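Local coordinates for protein glutathione S-transferase (Sulfitobacter, PDB 4GF0) that binds glutathione and, as a glutathione S-transferase homolog, probably catalyses its conjugation to electrophilic substrates, at residues L84-A98 / I148-A162. Residues are numbered along the deposited sequence; the frame is centred on the assembly and turned at random.
Sequences LVPTDPTAAAQMRSA and ILRGPYVLGEDFSLA
Leu161 lies against Leu84, Val85 and Met95, its backbone N donating to Leu84 O (3.0 Å) in the carbonyl plane at a C=O...N angle of 148°. Its two methyls part: CD2 turns to Leu84 CB, while CD1 meets Val85 CG2 at 3.6 Å. Met95, with CG anti to the backbone N (chi1 176°) and the chain bent at chi3, lays SD 3.8 Å from Leu161 CB and leaves CG beside Ser160 OG. With both methyls gone, as in an alanine here, Leu84 CB and Val85 CG2 would probably each lose this apolar partner and a gap open beside Met95 CE. Farther along helix 89-111, buried Ala98 CB packs on Ile148 CG2 (3.7 Å) and the methyl of Ala162. Toward solvent, partly exposed Leu155 still packs closely, CD1 pressed on Pro86 CG at a tight 3.4 Å and CD2 over Ala91 O; the loose part is Gln94, whose CB only grazes Leu155 CD2 at 4.1 Å. Ser160 OG accepts from Ala162 N and Asp163 OD2 from Ser160 N, while Asp163 OD1 takes Val154 N and ties the loop in. This is consistent with the Ser-x-x-Asp N-capping box at the start of helix 162-170, well known in the C-terminal domain of glutathione transferases.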
loop_
_atom_site.group_PDB
_atom_site.type_symbol
_atom_site.label_atom_id
_atom_site.label_comp_id
_atom_site.label_asym_id
_atom_site.label_seq_id
_atom_site.Cartn_x
_atom_site.Cartn_y
_atom_site.Cartn_z
ATOM N N LEU A 84 -1.031 17.101 -8.270
ATOM C CA LEU A 84 -1.528 15.729 -8.129
ATOM C C LEU A 84 -1.971 15.359 -6.710
ATOM O O LEU A 84 -2.672 14.367 -6.522
ATOM C CB LEU A 84 -0.477 14.735 -8.627
ATOM C CG LEU A 84 -0.224 14.776 -10.140
ATOM C CD1 LEU A 84 1.032 13.981 -10.499
ATOM C CD2 LEU A 84 -1.435 14.221 -10.866
ATOM N N VAL A 85 -1.554 16.140 -5.720
ATOM C CA VAL A 85 -1.976 15.939 -4.334
ATOM C C VAL A 85 -2.609 17.228 -3.836
ATOM O O VAL A 85 -2.004 18.305 -3.956
ATOM C CB VAL A 85 -0.776 15.580 -3.429
ATOM C CG1 VAL A 85 -1.213 15.453 -1.954
ATOM C CG2 VAL A 85 -0.117 14.297 -3.908
ATOM N N PRO A 86 -3.827 17.138 -3.279
ATOM C CA PRO A 86 -4.504 18.322 -2.739
ATOM C C PRO A 86 -3.707 18.973 -1.610
ATOM O O PRO A 86 -3.036 18.292 -0.835
ATOM C CB PRO A 86 -5.797 17.758 -2.141
ATOM C CG PRO A 86 -5.968 16.428 -2.742
ATOM C CD PRO A 86 -4.636 15.912 -3.143
ATOM N N THR A 87 -3.782 20.293 -1.504
ATOM C CA THR A 87 -3.135 20.973 -0.388
ATOM C C THR A 87 -3.882 20.738 0.927
ATOM O O THR A 87 -3.269 20.696 1.992
ATOM C CB THR A 87 -2.982 22.481 -0.648
ATOM O OG1 THR A 87 -4.270 23.054 -0.892
ATOM C CG2 THR A 87 -2.090 22.719 -1.847
ATOM N N ASP A 88 -5.201 20.594 0.847
ATOM C CA ASP A 88 -6.002 20.313 2.039
ATOM C C ASP A 88 -5.700 18.911 2.545
ATOM O O ASP A 88 -5.839 17.945 1.796
ATOM C CB ASP A 88 -7.492 20.405 1.727
ATOM C CG ASP A 88 -8.352 19.950 2.891
ATOM O OD1 ASP A 88 -8.290 20.587 3.959
ATOM O OD2 ASP A 88 -9.088 18.954 2.741
ATOM N N PRO A 89 -5.275 18.799 3.815
ATOM C CA PRO A 89 -4.915 17.501 4.400
ATOM C C PRO A 89 -6.051 16.492 4.378
ATOM O O PRO A 89 -5.772 15.302 4.208
ATOM C CB PRO A 89 -4.572 17.850 5.853
ATOM C CG PRO A 89 -4.098 19.275 5.784
ATOM C CD PRO A 89 -4.988 19.916 4.736
ATOM N N THR A 90 -7.293 16.935 4.563
ATOM C CA THR A 90 -8.407 15.998 4.569
ATOM C C THR A 90 -8.590 15.367 3.199
ATOM O O THR A 90 -8.759 14.159 3.086
ATOM C CB THR A 90 -9.721 16.663 4.988
ATOM O OG1 THR A 90 -9.571 17.205 6.305
ATOM C CG2 THR A 90 -10.846 15.641 4.995
ATOM N N ALA A 91 -8.575 16.195 2.160
ATOM C CA ALA A 91 -8.718 15.696 0.799
ATOM C C ALA A 91 -7.540 14.790 0.425
ATOM O O ALA A 91 -7.733 13.749 -0.203
ATOM C CB ALA A 91 -8.834 16.860 -0.188
ATOM N N ALA A 92 -6.321 15.183 0.792
ATOM C CA ALA A 92 -5.159 14.335 0.534
ATOM C C ALA A 92 -5.289 12.985 1.248
ATOM O O ALA A 92 -4.855 11.959 0.725
ATOM C CB ALA A 92 -3.848 15.041 0.939
ATOM N N ALA A 93 -5.879 12.991 2.439
ATOM C CA ALA A 93 -6.065 11.756 3.194
ATOM C C ALA A 93 -7.104 10.867 2.512
ATOM O O ALA A 93 -7.002 9.640 2.518
ATOM C CB ALA A 93 -6.454 12.059 4.651
ATOM N N GLN A 94 -8.112 11.482 1.909
ATOM C CA GLN A 94 -9.116 10.709 1.198
ATOM C C GLN A 94 -8.505 10.104 -0.062
ATOM O O GLN A 94 -8.848 8.993 -0.445
ATOM C CB GLN A 94 -10.330 11.585 0.883
ATOM C CG GLN A 94 -11.081 12.024 2.130
ATOM C CD GLN A 94 -12.101 13.100 1.849
ATOM O OE1 GLN A 94 -11.855 14.012 1.052
ATOM N NE2 GLN A 94 -13.254 13.014 2.514
ATOM N N MET A 95 -7.605 10.857 -0.695
ATOM C CA MET A 95 -6.846 10.375 -1.843
ATOM C C MET A 95 -6.013 9.172 -1.413
ATOM O O MET A 95 -6.028 8.135 -2.064
ATOM C CB MET A 95 -5.924 11.480 -2.363
ATOM C CG MET A 95 -5.004 11.068 -3.510
ATOM S SD MET A 95 -3.655 12.238 -3.713
ATOM C CE MET A 95 -2.597 11.765 -2.334
ATOM N N ARG A 96 -5.307 9.296 -0.295
ATOM C CA ARG A 96 -4.440 8.201 0.153
ATOM C C ARG A 96 -5.218 7.006 0.679
ATOM O O ARG A 96 -4.745 5.875 0.592
ATOM C CB ARG A 96 -3.391 8.678 1.169
ATOM C CG ARG A 96 -2.308 9.532 0.511
ATOM C CD ARG A 96 -1.100 9.730 1.408
ATOM N NE ARG A 96 -0.204 10.694 0.772
ATOM C CZ ARG A 96 -0.205 11.999 1.032
ATOM N NH1 ARG A 96 -1.026 12.499 1.953
ATOM N NH2 ARG A 96 0.622 12.804 0.369
ATOM N N SER A 97 -6.411 7.248 1.214
ATOM C CA SER A 97 -7.250 6.149 1.668
ATOM C C SER A 97 -7.589 5.284 0.475
ATOM O O SER A 97 -7.557 4.059 0.558
ATOM C CB SER A 97 -8.539 6.670 2.297
ATOM O OG SER A 97 -9.400 5.586 2.615
ATOM N N ALA A 98 -7.914 5.927 -0.644
ATOM C CA ALA A 98 -8.233 5.184 -1.857
ATOM C C ALA A 98 -7.017 4.380 -2.294
ATOM O O ALA A 98 -7.136 3.214 -2.670
ATOM C CB ALA A 98 -8.665 6.134 -2.968
ATOM N N ILE A 148 -15.562 5.339 -2.513
ATOM C CA ILE A 148 -14.294 5.925 -2.938
ATOM C C ILE A 148 -14.486 6.977 -4.014
ATOM O O ILE A 148 -13.982 8.094 -3.894
ATOM C CB ILE A 148 -13.312 4.854 -3.442
ATOM C CG1 ILE A 148 -12.861 3.976 -2.274
ATOM C CG2 ILE A 148 -12.111 5.505 -4.140
ATOM C CD1 ILE A 148 -11.814 2.951 -2.654
ATOM N N LEU A 149 -15.222 6.622 -5.063
ATOM C CA LEU A 149 -15.361 7.498 -6.220
ATOM C C LEU A 149 -16.425 8.567 -5.994
ATOM O O LEU A 149 -17.626 8.283 -6.056
ATOM C CB LEU A 149 -15.748 6.684 -7.454
ATOM C CG LEU A 149 -14.741 6.419 -8.560
ATOM C CD1 LEU A 149 -15.462 5.716 -9.702
ATOM C CD2 LEU A 149 -14.077 7.713 -9.043
ATOM N N ARG A 150 -15.995 9.796 -5.735
ATOM C CA ARG A 150 -16.946 10.893 -5.604
ATOM C C ARG A 150 -17.544 11.259 -6.967
ATOM O O ARG A 150 -18.744 11.510 -7.077
ATOM C CB ARG A 150 -16.298 12.109 -4.941
ATOM C CG ARG A 150 -17.282 13.223 -4.642
ATOM C CD ARG A 150 -16.706 14.266 -3.689
ATOM N NE ARG A 150 -17.319 15.575 -3.917
ATOM C CZ ARG A 150 -18.541 15.912 -3.516
ATOM N NH1 ARG A 150 -19.294 15.040 -2.856
ATOM N NH2 ARG A 150 -19.013 17.124 -3.780
ATOM N N GLY A 151 -16.708 11.268 -8.003
ATOM C CA GLY A 151 -17.179 11.493 -9.361
ATOM C C GLY A 151 -16.978 12.923 -9.822
ATOM O O GLY A 151 -17.323 13.854 -9.099
ATOM N N PRO A 152 -16.431 13.112 -11.035
ATOM C CA PRO A 152 -16.015 12.055 -11.967
ATOM C C PRO A 152 -14.755 11.320 -11.530
ATOM O O PRO A 152 -14.583 10.156 -11.907
ATOM C CB PRO A 152 -15.739 12.816 -13.272
ATOM C CG PRO A 152 -15.449 14.222 -12.835
ATOM C CD PRO A 152 -16.352 14.448 -11.653
ATOM N N TYR A 153 -13.908 11.977 -10.738
ATOM C CA TYR A 153 -12.662 11.370 -10.267
ATOM C C TYR A 153 -12.800 11.009 -8.805
ATOM O O TYR A 153 -13.829 11.286 -8.201
ATOM C CB TYR A 153 -11.489 12.335 -10.460
ATOM C CG TYR A 153 -11.234 12.656 -11.911
ATOM C CD1 TYR A 153 -10.784 11.680 -12.792
ATOM C CD2 TYR A 153 -11.466 13.929 -12.410
ATOM C CE1 TYR A 153 -10.564 11.977 -14.139
ATOM C CE2 TYR A 153 -11.248 14.229 -13.746
ATOM C CZ TYR A 153 -10.790 13.254 -14.601
ATOM O OH TYR A 153 -10.583 13.569 -15.931
ATOM N N VAL A 154 -11.767 10.414 -8.221
ATOM C CA VAL A 154 -11.868 10.005 -6.817
ATOM C C VAL A 154 -12.272 11.150 -5.882
ATOM O O VAL A 154 -13.182 11.012 -5.077
ATOM C CB VAL A 154 -10.565 9.350 -6.334
ATOM C CG1 VAL A 154 -10.594 9.148 -4.809
ATOM C CG2 VAL A 154 -10.359 8.030 -7.050
ATOM N N LEU A 155 -11.615 12.296 -6.016
ATOM C CA LEU A 155 -11.909 13.425 -5.136
ATOM C C LEU A 155 -13.040 14.304 -5.642
ATOM O O LEU A 155 -13.348 15.330 -5.031
ATOM C CB LEU A 155 -10.671 14.282 -4.955
ATOM C CG LEU A 155 -9.538 13.546 -4.243
ATOM C CD1 LEU A 155 -8.325 14.428 -4.216
ATOM C CD2 LEU A 155 -9.952 13.172 -2.825
ATOM N N GLY A 156 -13.655 13.910 -6.753
ATOM C CA GLY A 156 -14.729 14.699 -7.337
ATOM C C GLY A 156 -14.254 15.394 -8.597
ATOM O O GLY A 156 -13.767 14.743 -9.524
ATOM N N GLU A 157 -14.371 16.718 -8.624
ATOM C CA GLU A 157 -13.895 17.517 -9.752
ATOM C C GLU A 157 -12.393 17.350 -10.013
ATOM O O GLU A 157 -11.956 17.317 -11.164
ATOM C CB GLU A 157 -14.225 19.003 -9.528
ATOM C CG GLU A 157 -13.474 19.966 -10.454
ATOM C CD GLU A 157 -13.763 21.436 -10.154
ATOM O OE1 GLU A 157 -14.726 21.723 -9.409
ATOM O OE2 GLU A 157 -13.022 22.309 -10.665
ATOM N N ASP A 158 -11.608 17.236 -8.948
ATOM C CA ASP A 158 -10.154 17.281 -9.060
ATOM C C ASP A 158 -9.487 15.917 -9.224
ATOM O O ASP A 158 -9.652 15.024 -8.401
ATOM C CB ASP A 158 -9.568 17.981 -7.832
ATOM C CG ASP A 158 -10.130 19.375 -7.643
ATOM O OD1 ASP A 158 -10.270 20.094 -8.650
ATOM O OD2 ASP A 158 -10.445 19.746 -6.495
ATOM N N PHE A 159 -8.728 15.787 -10.307
ATOM C CA PHE A 159 -7.855 14.649 -10.551
ATOM C C PHE A 159 -6.764 14.591 -9.479
ATOM O O PHE A 159 -6.297 15.631 -8.989
ATOM C CB PHE A 159 -7.212 14.867 -11.922
ATOM C CG PHE A 159 -6.358 13.732 -12.401
ATOM C CD1 PHE A 159 -6.929 12.642 -13.041
ATOM C CD2 PHE A 159 -4.979 13.781 -12.272
ATOM C CE1 PHE A 159 -6.139 11.611 -13.514
ATOM C CE2 PHE A 159 -4.183 12.744 -12.735
ATOM C CZ PHE A 159 -4.768 11.656 -13.364
ATOM N N SER A 160 -6.335 13.385 -9.115
ATOM C CA SER A 160 -5.289 13.234 -8.102
ATOM C C SER A 160 -4.548 11.930 -8.315
ATOM O O SER A 160 -4.888 11.156 -9.206
ATOM C CB SER A 160 -5.898 13.237 -6.689
ATOM O OG SER A 160 -6.624 12.039 -6.442
ATOM N N LEU A 161 -3.548 11.671 -7.472
ATOM C CA LEU A 161 -2.832 10.398 -7.533
ATOM C C LEU A 161 -3.711 9.162 -7.421
ATOM O O LEU A 161 -3.328 8.094 -7.899
ATOM C CB LEU A 161 -1.782 10.306 -6.424
ATOM C CG LEU A 161 -0.641 11.310 -6.446
ATOM C CD1 LEU A 161 0.237 10.977 -5.239
ATOM C CD2 LEU A 161 0.156 11.220 -7.762
ATOM N N ALA A 162 -4.874 9.282 -6.786
ATOM C CA ALA A 162 -5.722 8.110 -6.620
ATOM C C ALA A 162 -6.260 7.634 -7.963
ATOM O O ALA A 162 -6.551 6.454 -8.137
ATOM C CB ALA A 162 -6.868 8.383 -5.650
#